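Long-range contacts in retinol dehydratase (Spodoptera frugiperda, PDB 1FMJ), which converts retinol to anhydroretinol, probably by way of a sulfated intermediate, using a fold shared with the PAPS-dependent sulfotransferases: residues A[182-187]-A[229-234]; A[247-252]-A[314-319]; A[67-72]-A[161-166]. All blocks are in the same frame, centred on the assembly; numbering follows the deposited sequence.

Contact 1: residues A[182-187]-A[229-234]. With A3P (adenosine-3'-5'-diphosphate), chain G.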
loop_
_atom_site.group_PDB
_atom_site.type_symbol
_atom_site.label_atom_id
_atom_site.label_comp_id
_atom_site.label_asym_id
_atom_site.label_seq_id
_atom_site.Cartn_x
_atom_site.Cartn_y
_atom_site.Cartn_z
ATOM N N TYR A 182 -0.402 2.856 -11.013
ATOM C CA TYR A 182 -0.493 1.647 -10.224
ATOM C C TYR A 182 0.809 0.878 -10.287
ATOM O O TYR A 182 1.345 0.609 -11.368
ATOM C CB TYR A 182 -1.638 0.776 -10.729
ATOM C CG TYR A 182 -1.821 -0.512 -9.967
ATOM C CD1 TYR A 182 -2.802 -0.632 -8.990
ATOM C CD2 TYR A 182 -1.026 -1.625 -10.247
ATOM C CE1 TYR A 182 -3.001 -1.839 -8.306
ATOM C CE2 TYR A 182 -1.210 -2.828 -9.573
ATOM C CZ TYR A 182 -2.200 -2.931 -8.609
ATOM O OH TYR A 182 -2.408 -4.141 -7.982
ATOM N N LEU A 183 1.314 0.527 -9.114
ATOM C CA LEU A 183 2.558 -0.220 -9.013
ATOM C C LEU A 183 2.332 -1.680 -8.654
ATOM O O LEU A 183 1.496 -2.003 -7.800
ATOM C CB LEU A 183 3.474 0.419 -7.972
ATOM C CG LEU A 183 4.577 1.349 -8.497
ATOM C CD1 LEU A 183 5.551 0.554 -9.354
ATOM C CD2 LEU A 183 3.962 2.491 -9.298
ATOM N N ALA A 184 3.080 -2.548 -9.333
ATOM C CA ALA A 184 3.044 -3.991 -9.117
ATOM C C ALA A 184 4.486 -4.417 -8.880
ATOM O O ALA A 184 5.421 -3.760 -9.334
ATOM C CB ALA A 184 2.473 -4.714 -10.328
ATOM N N ARG A 185 4.663 -5.518 -8.167
ATOM C CA ARG A 185 5.993 -6.010 -7.843
ATOM C C ARG A 185 5.907 -7.522 -7.676
ATOM O O ARG A 185 4.861 -8.044 -7.298
ATOM C CB ARG A 185 6.453 -5.367 -6.530
ATOM C CG ARG A 185 7.877 -5.700 -6.098
ATOM C CD ARG A 185 8.165 -5.117 -4.717
ATOM N NE ARG A 185 9.550 -5.356 -4.317
ATOM C CZ ARG A 185 10.063 -5.035 -3.135
ATOM N NH1 ARG A 185 9.310 -4.450 -2.203
ATOM N NH2 ARG A 185 11.342 -5.299 -2.888
ATOM N N ASP A 186 7.002 -8.219 -7.963
ATOM C CA ASP A 186 7.047 -9.676 -7.824
ATOM C C ASP A 186 6.382 -9.993 -6.485
ATOM O O ASP A 186 6.794 -9.467 -5.458
ATOM C CB ASP A 186 8.503 -10.141 -7.803
ATOM C CG ASP A 186 8.645 -11.648 -7.838
ATOM O OD1 ASP A 186 7.953 -12.354 -7.068
ATOM O OD2 ASP A 186 9.464 -12.122 -8.648
ATOM N N PRO A 187 5.359 -10.864 -6.482
ATOM C CA PRO A 187 4.613 -11.264 -5.282
ATOM C C PRO A 187 5.476 -11.818 -4.145
ATOM O O PRO A 187 5.168 -11.633 -2.963
ATOM C CB PRO A 187 3.643 -12.330 -5.802
ATOM C CG PRO A 187 3.590 -12.109 -7.263
ATOM C CD PRO A 187 4.964 -11.691 -7.635
ATOM N N GLU A 229 -5.840 -10.949 -7.955
ATOM C CA GLU A 229 -7.082 -10.297 -8.367
ATOM C C GLU A 229 -6.875 -8.787 -8.288
ATOM O O GLU A 229 -7.402 -8.025 -9.103
ATOM C CB GLU A 229 -8.246 -10.714 -7.467
ATOM C CG GLU A 229 -8.622 -12.191 -7.587
ATOM C CD GLU A 229 -8.694 -12.650 -9.033
ATOM O OE1 GLU A 229 -9.308 -11.928 -9.851
ATOM O OE2 GLU A 229 -8.138 -13.727 -9.352
ATOM N N HIS A 230 -6.088 -8.357 -7.308
ATOM C CA HIS A 230 -5.798 -6.932 -7.115
ATOM C C HIS A 230 -5.016 -6.419 -8.324
ATOM O O HIS A 230 -5.380 -5.414 -8.941
ATOM C CB HIS A 230 -4.989 -6.749 -5.818
ATOM C CG HIS A 230 -4.903 -5.331 -5.336
ATOM N ND1 HIS A 230 -4.344 -4.321 -6.086
ATOM C CD2 HIS A 230 -5.254 -4.772 -4.152
ATOM C CE1 HIS A 230 -4.346 -3.201 -5.385
ATOM N NE2 HIS A 230 -4.893 -3.449 -4.207
ATOM N N VAL A 231 -3.951 -7.128 -8.678
ATOM C CA VAL A 231 -3.124 -6.749 -9.823
ATOM C C VAL A 231 -3.875 -6.837 -11.147
ATOM O O VAL A 231 -3.797 -5.930 -11.973
ATOM C CB VAL A 231 -1.887 -7.649 -9.944
ATOM C CG1 VAL A 231 -1.073 -7.263 -11.190
ATOM C CG2 VAL A 231 -1.028 -7.533 -8.687
ATOM N N LYS A 232 -4.586 -7.941 -11.361
ATOM C CA LYS A 232 -5.310 -8.126 -12.614
ATOM C C LYS A 232 -6.308 -7.011 -12.925
ATOM O O LYS A 232 -6.448 -6.609 -14.072
ATOM C CB LYS A 232 -6.005 -9.493 -12.626
ATOM C CG LYS A 232 -5.011 -10.644 -12.653
ATOM C CD LYS A 232 -5.670 -11.971 -12.945
ATOM C CE LYS A 232 -4.619 -13.048 -13.112
ATOM N NZ LYS A 232 -5.224 -14.315 -13.567
ATOM N N GLU A 233 -6.989 -6.507 -11.905
ATOM C CA GLU A 233 -7.958 -5.435 -12.110
ATOM C C GLU A 233 -7.314 -4.187 -12.691
ATOM O O GLU A 233 -7.911 -3.498 -13.514
ATOM C CB GLU A 233 -8.645 -5.077 -10.800
ATOM C CG GLU A 233 -9.800 -5.980 -10.440
ATOM C CD GLU A 233 -10.568 -5.451 -9.251
ATOM O OE1 GLU A 233 -10.622 -4.213 -9.105
ATOM O OE2 GLU A 233 -11.123 -6.262 -8.470
ATOM N N ALA A 234 -6.094 -3.892 -12.254
ATOM C CA ALA A 234 -5.385 -2.719 -12.748
ATOM C C ALA A 234 -4.778 -3.037 -14.097
ATOM O O ALA A 234 -4.756 -2.196 -14.994
ATOM C CB ALA A 234 -4.292 -2.313 -11.776
HETATM P P1 A3P G . 11.606 -3.716 0.718
HETATM O O1P A3P G . 10.872 -4.138 1.924
HETATM O O2P A3P G . 12.858 -3.012 1.064
HETATM O O3P A3P G . 11.906 -4.877 -0.134
HETATM P P2 A3P G . 5.552 0.698 -0.467
HETATM O O4P A3P G . 5.986 2.104 -0.512
HETATM O O5P A3P G . 4.512 0.439 -1.485
HETATM O O6P A3P G . 5.056 0.366 0.900
HETATM O "O5'" A3P G . 6.791 -0.228 -0.788
HETATM C "C5'" A3P G . 7.951 -0.234 0.027
HETATM C "C4'" A3P G . 9.095 -0.995 -0.651
HETATM O "O4'" A3P G . 9.790 -0.064 -1.529
HETATM C "C3'" A3P G . 10.149 -1.479 0.345
HETATM O "O3'" A3P G . 10.688 -2.735 -0.131
HETATM C "C2'" A3P G . 11.096 -0.297 0.372
HETATM O "O2'" A3P G . 12.361 -0.464 1.005
HETATM C "C1'" A3P G . 11.156 0.037 -1.110
HETATM N N9 A3P G . 11.668 1.389 -1.367
HETATM C C8 A3P G . 11.310 2.593 -0.782
HETATM N N7 A3P G . 11.953 3.637 -1.232
HETATM C C5 A3P G . 12.806 3.104 -2.189
HETATM C C6 A3P G . 13.788 3.681 -3.067
HETATM N N6 A3P G . 14.062 4.989 -3.100
HETATM N N1 A3P G . 14.483 2.833 -3.927
HETATM C C2 A3P G . 14.231 1.484 -3.927
HETATM N N3 A3P G . 13.327 0.820 -3.140
HETATM C C4 A3P G . 12.646 1.697 -2.290
#
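Y182, on strand 179-184, lays its ring under A234 of helix 227-235 and reaches on to H230 with its hydroxyl. The methyl of A234 sits squarely over the ring, CB 3.4 Å from the ring centroid and 7° off the normal, a CH-pi contact. With CG anti to the backbone N (chi1 -180°) the phenol is directed toward helix 227-235, where Y182 OH meets H230 ND1 at 2.7 Å in a hydrogen bond. The two rings come together rim to rim, neither stacked on the other. V231 closes in beside the hydroxyl, its CG2 3.7 Å from Y182 OH, while its CG1 brushes A184 CB at 4.5 Å. A phenylalanine in place of Y182 would probably keep the A234 packing but leave buried H230 ND1 without its mate and the imidazole freer to turn. R185 points the other way: its extended side chain carries the guanidinium to the 3'-phosphate of the nucleotide, edge-on, with NH2 to O3P at 2.8 Å and NH1 to O3' at 3.0 Å. Since H230 NE2 is bonded to the backbone O of H164, both imidazole nitrogens are engaged, which fixes the ring's rotation. Segment 182-187 thus serves two chemistries: Y182, on the strand, a buried sheet-helix seam with one internal hydrogen bond; R185, in the loop just after, a cationic grip on phosphate.

Contact 2: residues A[247-252]-A[314-319]. With HG (mercury (II) ion), chain E; A3P (adenosine-3'-5'-diphosphate), chain G.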
loop_
_atom_site.group_PDB
_atom_site.type_symbol
_atom_site.label_atom_id
_atom_site.label_comp_id
_atom_site.label_asym_id
_atom_site.label_seq_id
_atom_site.Cartn_x
_atom_site.Cartn_y
_atom_site.Cartn_z
ATOM N N PHE A 247 6.114 -1.460 -12.962
ATOM C CA PHE A 247 6.646 -2.546 -12.154
ATOM C C PHE A 247 7.797 -2.023 -11.309
ATOM O O PHE A 247 8.691 -1.346 -11.814
ATOM C CB PHE A 247 7.144 -3.698 -13.032
ATOM C CG PHE A 247 6.044 -4.486 -13.685
ATOM C CD1 PHE A 247 5.696 -4.257 -15.006
ATOM C CD2 PHE A 247 5.358 -5.463 -12.973
ATOM C CE1 PHE A 247 4.680 -4.990 -15.614
ATOM C CE2 PHE A 247 4.341 -6.199 -13.572
ATOM C CZ PHE A 247 4.003 -5.962 -14.894
ATOM N N TYR A 248 7.771 -2.347 -10.021
ATOM C CA TYR A 248 8.805 -1.905 -9.093
ATOM C C TYR A 248 10.204 -2.259 -9.593
ATOM O O TYR A 248 11.152 -1.501 -9.406
ATOM C CB TYR A 248 8.564 -2.543 -7.729
ATOM C CG TYR A 248 9.696 -2.350 -6.747
ATOM C CD1 TYR A 248 9.927 -1.114 -6.142
ATOM C CD2 TYR A 248 10.541 -3.405 -6.430
ATOM C CE1 TYR A 248 10.980 -0.942 -5.237
ATOM C CE2 TYR A 248 11.586 -3.244 -5.535
ATOM C CZ TYR A 248 11.800 -2.019 -4.943
ATOM O OH TYR A 248 12.830 -1.892 -4.041
ATOM N N GLU A 249 10.330 -3.414 -10.225
ATOM C CA GLU A 249 11.616 -3.847 -10.739
ATOM C C GLU A 249 12.192 -2.855 -11.759
ATOM O O GLU A 249 13.395 -2.577 -11.751
ATOM C CB GLU A 249 11.493 -5.237 -11.369
ATOM C CG GLU A 249 11.273 -6.385 -10.375
ATOM C CD GLU A 249 9.881 -6.418 -9.762
ATOM O OE1 GLU A 249 8.938 -5.863 -10.367
ATOM O OE2 GLU A 249 9.723 -7.025 -8.681
ATOM N N ASP A 250 11.342 -2.316 -12.626
ATOM C CA ASP A 250 11.816 -1.371 -13.626
ATOM C C ASP A 250 12.402 -0.105 -13.015
ATOM O O ASP A 250 13.258 0.534 -13.621
ATOM C CB ASP A 250 10.703 -1.034 -14.620
ATOM C CG ASP A 250 10.358 -2.217 -15.517
ATOM O OD1 ASP A 250 11.294 -2.948 -15.912
ATOM O OD2 ASP A 250 9.167 -2.416 -15.837
ATOM N N TYR A 251 11.948 0.245 -11.813
ATOM C CA TYR A 251 12.461 1.416 -11.103
ATOM C C TYR A 251 13.943 1.200 -10.793
ATOM O O TYR A 251 14.741 2.136 -10.831
ATOM C CB TYR A 251 11.720 1.607 -9.771
ATOM C CG TYR A 251 10.438 2.421 -9.815
ATOM C CD1 TYR A 251 9.548 2.392 -8.740
ATOM C CD2 TYR A 251 10.131 3.244 -10.901
ATOM C CE1 TYR A 251 8.387 3.156 -8.738
ATOM C CE2 TYR A 251 8.957 4.026 -10.908
ATOM C CZ TYR A 251 8.095 3.971 -9.820
ATOM O OH TYR A 251 6.946 4.721 -9.800
ATOM N N LEU A 252 14.290 -0.045 -10.467
ATOM C CA LEU A 252 15.658 -0.421 -10.126
ATOM C C LEU A 252 16.534 -0.640 -11.356
ATOM O O LEU A 252 17.762 -0.536 -11.275
ATOM C CB LEU A 252 15.657 -1.702 -9.281
ATOM C CG LEU A 252 14.726 -1.745 -8.067
ATOM C CD1 LEU A 252 14.902 -3.076 -7.348
ATOM C CD2 LEU A 252 15.037 -0.584 -7.136
ATOM N N GLY A 314 15.193 -2.319 -0.380
ATOM C CA GLY A 314 15.199 -1.732 -1.707
ATOM C C GLY A 314 15.711 -2.606 -2.843
ATOM O O GLY A 314 16.016 -2.105 -3.920
ATOM N N LYS A 315 15.794 -3.912 -2.627
ATOM C CA LYS A 315 16.292 -4.796 -3.672
ATOM C C LYS A 315 15.179 -5.620 -4.286
ATOM O O LYS A 315 14.066 -5.684 -3.764
ATOM C CB LYS A 315 17.340 -5.764 -3.108
ATOM C CG LYS A 315 18.391 -5.133 -2.216
ATOM C CD LYS A 315 19.232 -4.110 -2.958
ATOM C CE LYS A 315 20.348 -3.580 -2.062
ATOM N NZ LYS A 315 21.120 -2.501 -2.734
ATOM N N ALA A 316 15.495 -6.256 -5.404
ATOM C CA ALA A 316 14.556 -7.125 -6.082
ATOM C C ALA A 316 15.214 -8.498 -6.066
ATOM O O ALA A 316 16.423 -8.605 -6.266
ATOM C CB ALA A 316 14.345 -6.656 -7.506
ATOM N N GLY A 317 14.431 -9.540 -5.805
ATOM C CA GLY A 317 14.981 -10.885 -5.779
ATOM C C GLY A 317 15.452 -11.408 -4.430
ATOM O O GLY A 317 15.973 -12.526 -4.347
ATOM N N CYS A 318 15.271 -10.629 -3.368
ATOM C CA CYS A 318 15.708 -11.076 -2.048
ATOM C C CYS A 318 14.830 -12.195 -1.504
ATOM O O CYS A 318 15.171 -12.823 -0.500
ATOM C CB CYS A 318 15.719 -9.912 -1.059
ATOM S SG CYS A 318 16.953 -8.637 -1.424
ATOM N N TRP A 319 13.699 -12.444 -2.163
ATOM C CA TRP A 319 12.804 -13.497 -1.710
ATOM C C TRP A 319 13.543 -14.837 -1.645
ATOM O O TRP A 319 13.187 -15.712 -0.853
ATOM C CB TRP A 319 11.589 -13.625 -2.633
ATOM C CG TRP A 319 11.927 -14.060 -4.025
ATOM C CD1 TRP A 319 12.247 -13.255 -5.084
ATOM C CD2 TRP A 319 11.984 -15.407 -4.512
ATOM N NE1 TRP A 319 12.495 -14.017 -6.200
ATOM C CE2 TRP A 319 12.342 -15.341 -5.879
ATOM C CE3 TRP A 319 11.771 -16.663 -3.928
ATOM C CZ2 TRP A 319 12.487 -16.488 -6.675
ATOM C CZ3 TRP A 319 11.916 -17.804 -4.720
ATOM C CH2 TRP A 319 12.270 -17.705 -6.081
HETATM HG HG HG E . 19.209 -10.032 -1.448
HETATM P P1 A3P G . 11.606 -3.716 0.718
HETATM O O1P A3P G . 10.872 -4.138 1.924
HETATM O O2P A3P G . 12.858 -3.012 1.064
HETATM O O3P A3P G . 11.906 -4.877 -0.134
HETATM P P2 A3P G . 5.552 0.698 -0.467
HETATM O O4P A3P G . 5.986 2.104 -0.512
HETATM O O5P A3P G . 4.512 0.439 -1.485
HETATM O O6P A3P G . 5.056 0.366 0.900
HETATM O "O5'" A3P G . 6.791 -0.228 -0.788
HETATM C "C5'" A3P G . 7.951 -0.234 0.027
HETATM C "C4'" A3P G . 9.095 -0.995 -0.651
HETATM O "O4'" A3P G . 9.790 -0.064 -1.529
HETATM C "C3'" A3P G . 10.149 -1.479 0.345
HETATM O "O3'" A3P G . 10.688 -2.735 -0.131
HETATM C "C2'" A3P G . 11.096 -0.297 0.372
HETATM O "O2'" A3P G . 12.361 -0.464 1.005
HETATM C "C1'" A3P G . 11.156 0.037 -1.110
HETATM N N9 A3P G . 11.668 1.389 -1.367
HETATM C C8 A3P G . 11.310 2.593 -0.782
HETATM N N7 A3P G . 11.953 3.637 -1.232
HETATM C C5 A3P G . 12.806 3.104 -2.189
HETATM C C6 A3P G . 13.788 3.681 -3.067
HETATM N N6 A3P G . 14.062 4.989 -3.100
HETATM N N1 A3P G . 14.483 2.833 -3.927
HETATM C C2 A3P G . 14.231 1.484 -3.927
HETATM N N3 A3P G . 13.327 0.820 -3.140
HETATM C C4 A3P G . 12.646 1.697 -2.290
#
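Y248 and G314 meet beside the adenine of the bound nucleotide, and this is the tight end of the contact. CG of Y248 lies anti to its backbone N (chi1 170°), which sends the phenol toward the base; its OH donates to A3P N3 at 2.9 Å, with N3 near the plane of the phenol ring. The same hydroxyl oxygen lies 3.2 Å from G314 O. G314 in turn gives its N-H to O2P of the 3'-phosphate, 2.8 Å from N to O, nearly straight at 159°. The backbone angles of G314, and adenine C2 close by, leave little room for a CB there. L252 bridges to the looser side: CD2 is 3.7 Å from G314 O and also approaches the adenine, whereas CD1 meets the methyl of A316 at 3.6 Å near the surface. There K315 turns its side chain away and, like A316 and L252, is exposed. Farther on, C318 SG binds a mercury ion of the heavy-atom derivative at 2.7 Å. Helix 248-253 comes after strand 243-247, the outermost on its side of the sheet; Y248 and Y251 rest against M78 of helix 76-87, and Y251 also packs on helix 255-265. Across the contact, segment 314-319 is held to the start of helix 187-200, where D189 takes the N-H groups of G317 and W319 and R188 makes a cation-pi contact with the W319 indole.

Contact 3: residues A[67-72]-A[161-166]. With RTL (retinol), chain H.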
loop_
_atom_site.group_PDB
_atom_site.type_symbol
_atom_site.label_atom_id
_atom_site.label_comp_id
_atom_site.label_asym_id
_atom_site.label_seq_id
_atom_site.Cartn_x
_atom_site.Cartn_y
_atom_site.Cartn_z
ATOM N N PHE A 67 -4.065 9.660 -8.321
ATOM C CA PHE A 67 -3.983 8.524 -7.406
ATOM C C PHE A 67 -2.740 7.686 -7.596
ATOM O O PHE A 67 -2.288 7.470 -8.716
ATOM C CB PHE A 67 -5.166 7.566 -7.598
ATOM C CG PHE A 67 -6.459 8.034 -7.006
ATOM C CD1 PHE A 67 -7.081 9.186 -7.466
ATOM C CD2 PHE A 67 -7.093 7.273 -6.028
ATOM C CE1 PHE A 67 -8.316 9.569 -6.963
ATOM C CE2 PHE A 67 -8.329 7.649 -5.521
ATOM C CZ PHE A 67 -8.944 8.803 -5.992
ATOM N N VAL A 68 -2.196 7.208 -6.488
ATOM C CA VAL A 68 -1.068 6.299 -6.528
ATOM C C VAL A 68 -1.653 5.083 -5.816
ATOM O O VAL A 68 -1.987 5.140 -4.622
ATOM C CB VAL A 68 0.146 6.846 -5.771
ATOM C CG1 VAL A 68 1.270 5.823 -5.805
ATOM C CG2 VAL A 68 0.606 8.147 -6.420
ATOM N N ALA A 69 -1.811 3.999 -6.566
ATOM C CA ALA A 69 -2.406 2.784 -6.041
ATOM C C ALA A 69 -1.474 1.605 -6.223
ATOM O O ALA A 69 -0.559 1.644 -7.046
ATOM C CB ALA A 69 -3.740 2.516 -6.745
ATOM N N SER A 70 -1.716 0.551 -5.461
ATOM C CA SER A 70 -0.864 -0.627 -5.538
ATOM C C SER A 70 -1.239 -1.614 -4.471
ATOM O O SER A 70 -1.990 -1.287 -3.551
ATOM C CB SER A 70 0.580 -0.230 -5.253
ATOM O OG SER A 70 0.660 0.219 -3.908
ATOM N N TYR A 71 -0.722 -2.832 -4.591
ATOM C CA TYR A 71 -0.922 -3.784 -3.520
ATOM C C TYR A 71 0.250 -3.311 -2.641
ATOM O O TYR A 71 1.323 -3.005 -3.165
ATOM C CB TYR A 71 -0.685 -5.226 -3.943
ATOM C CG TYR A 71 -0.814 -6.118 -2.739
ATOM C CD1 TYR A 71 -2.068 -6.505 -2.269
ATOM C CD2 TYR A 71 0.300 -6.421 -1.962
ATOM C CE1 TYR A 71 -2.211 -7.157 -1.044
ATOM C CE2 TYR A 71 0.170 -7.067 -0.741
ATOM C CZ TYR A 71 -1.088 -7.425 -0.284
ATOM O OH TYR A 71 -1.218 -7.978 0.966
ATOM N N GLN A 72 0.063 -3.247 -1.333
ATOM C CA GLN A 72 1.120 -2.737 -0.454
ATOM C C GLN A 72 2.518 -3.330 -0.602
ATOM O O GLN A 72 2.684 -4.507 -0.917
ATOM C CB GLN A 72 0.697 -2.842 1.015
ATOM C CG GLN A 72 0.445 -4.264 1.510
ATOM C CD GLN A 72 0.525 -4.364 3.031
ATOM O OE1 GLN A 72 1.474 -4.931 3.584
ATOM N NE2 GLN A 72 -0.466 -3.804 3.714
ATOM N N VAL A 161 -4.009 11.206 -3.807
ATOM C CA VAL A 161 -4.553 10.088 -3.052
ATOM C C VAL A 161 -3.708 8.832 -3.131
ATOM O O VAL A 161 -3.331 8.388 -4.222
ATOM C CB VAL A 161 -5.970 9.724 -3.547
ATOM C CG1 VAL A 161 -6.567 8.641 -2.648
ATOM C CG2 VAL A 161 -6.851 10.961 -3.577
ATOM N N LYS A 162 -3.418 8.263 -1.965
ATOM C CA LYS A 162 -2.656 7.026 -1.879
ATOM C C LYS A 162 -3.661 5.952 -1.510
ATOM O O LYS A 162 -4.501 6.169 -0.641
ATOM C CB LYS A 162 -1.602 7.120 -0.778
ATOM C CG LYS A 162 -1.096 5.771 -0.289
ATOM C CD LYS A 162 -0.215 5.935 0.934
ATOM C CE LYS A 162 0.182 4.599 1.509
ATOM N NZ LYS A 162 1.065 4.760 2.684
ATOM N N THR A 163 -3.600 4.799 -2.162
ATOM C CA THR A 163 -4.540 3.745 -1.818
ATOM C C THR A 163 -4.039 2.359 -2.173
ATOM O O THR A 163 -3.248 2.184 -3.105
ATOM C CB THR A 163 -5.926 3.950 -2.510
ATOM O OG1 THR A 163 -6.861 2.992 -1.992
ATOM C CG2 THR A 163 -5.818 3.739 -4.009
ATOM N N HIS A 164 -4.499 1.378 -1.408
ATOM C CA HIS A 164 -4.160 -0.005 -1.663
ATOM C C HIS A 164 -5.471 -0.711 -2.010
ATOM O O HIS A 164 -5.562 -1.928 -1.993
ATOM C CB HIS A 164 -3.491 -0.645 -0.436
ATOM C CG HIS A 164 -2.200 0.010 -0.046
ATOM N ND1 HIS A 164 -1.181 0.239 -0.946
ATOM C CD2 HIS A 164 -1.767 0.496 1.142
ATOM C CE1 HIS A 164 -0.177 0.839 -0.330
ATOM N NE2 HIS A 164 -0.506 1.006 0.938
ATOM N N LEU A 165 -6.503 0.066 -2.327
ATOM C CA LEU A 165 -7.770 -0.558 -2.684
ATOM C C LEU A 165 -7.794 -0.945 -4.154
ATOM O O LEU A 165 -7.354 -0.180 -5.014
ATOM C CB LEU A 165 -8.951 0.377 -2.385
ATOM C CG LEU A 165 -9.264 0.590 -0.898
ATOM C CD1 LEU A 165 -10.432 1.539 -0.740
ATOM C CD2 LEU A 165 -9.565 -0.744 -0.242
ATOM N N PRO A 166 -8.271 -2.163 -4.456
ATOM C CA PRO A 166 -8.349 -2.617 -5.845
ATOM C C PRO A 166 -9.423 -1.757 -6.515
ATOM O O PRO A 166 -10.311 -1.230 -5.837
ATOM C CB PRO A 166 -8.756 -4.089 -5.705
ATOM C CG PRO A 166 -9.547 -4.102 -4.445
ATOM C CD PRO A 166 -8.722 -3.220 -3.534
HETATM C C1 RTL H . -1.287 0.766 14.824
HETATM C C2 RTL H . -2.302 0.123 15.823
HETATM C C3 RTL H . -3.549 0.973 16.035
HETATM C C4 RTL H . -3.999 2.340 15.526
HETATM C C5 RTL H . -2.886 2.813 14.587
HETATM C C6 RTL H . -1.687 2.172 14.237
HETATM C C7 RTL H . -0.702 2.760 13.291
HETATM C C8 RTL H . -0.801 2.679 11.932
HETATM C C9 RTL H . 0.168 3.254 10.989
HETATM C C10 RTL H . -0.077 3.085 9.639
HETATM C C11 RTL H . 0.699 3.537 8.463
HETATM C C12 RTL H . 0.875 2.522 7.551
HETATM C C13 RTL H . 1.541 2.381 6.240
HETATM C C14 RTL H . 1.697 1.344 5.363
HETATM C C15 RTL H . 0.731 1.191 4.263
HETATM O O1 RTL H . 1.099 1.894 3.153
HETATM C C16 RTL H . -1.209 -0.357 13.769
HETATM C C17 RTL H . 0.022 0.761 15.630
HETATM C C18 RTL H . -3.242 4.205 14.042
HETATM C C19 RTL H . 1.400 4.010 11.522
HETATM C C20 RTL H . 2.149 3.753 5.909
#
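H164 swings its imidazole across S70 because CG lies beside its own backbone N, anti to the carbonyl carbon (chi1 -62°), so that ND1 faces segment 67-72 and NE2 faces the retinol. ND1 donates to S70 O at 3.1 Å; the oxygen lies near the imidazole plane, but the donor stands 53° out of the carbonyl plane. H164 NE2 and retinol O1 share a hydrogen bond at 2.9 Å. K162 comes to the same oxygen along a fully extended chain, CG anti to the backbone N (chi1 160°), and its NZ donates to retinol O1, also at 2.9 Å. The alcohol is therefore held by two side chains, with the imidazole rotation steadied by the backbone O of S70. Q72 CB covers one face of that imidazole, and Y105 touches both H164 and K162. Behind this site the strands run side by side in parallel: V68 N donates to V161 O at 2.8 Å and V68 O receives T163 N at 3.0 Å, before the pairing weakens at S70. On the face shared by F67, V161, A69 and T163, the phenyl ring of F67 lies flat against V161, whose CB is over the ring centre, and CE2 of F67 is 3.5 Å from V161 CG1; farther along, A69 CB touches T163 CG2 at 3.6 Å. T163 OG1 accepts L165 N in an ST turn and is also hydrogen-bonded to D107, where the chain leaves the strand. On the other face V68 and K162 meet helix 76-87. These are adjacent strands of the parallel central sheet of the sulfotransferase fold, related to the P-loop NTPases: one strand leads into the phosphate-binding loop, and the other ends at the retinol pocket.

Contacts 1 and 3 share one parallel sheet, in which strand 66-70 of contact 3 neighbours strand 179-184 of contact 1; contact 2 lies beyond its edge strand 243-247. L183 N and A69 O, 3.0 Å apart, join contacts 1 and 3 directly, and the helix of contact 1 is joined to the backbone of retinol-binding H164, the two centres being about 10 Å apart. Contact 2 is attached to contact 1 through A184 O and Y248 N at 2.8 Å; both reach the nucleotide, contact 1 at its 3'-phosphate and contact 2 at phosphate and adenine. Contacts 2 and 3 do not touch, their nearest atoms being about 7 Å apart, yet S70 of contact 3 comes within about 5 Å of the nucleotide.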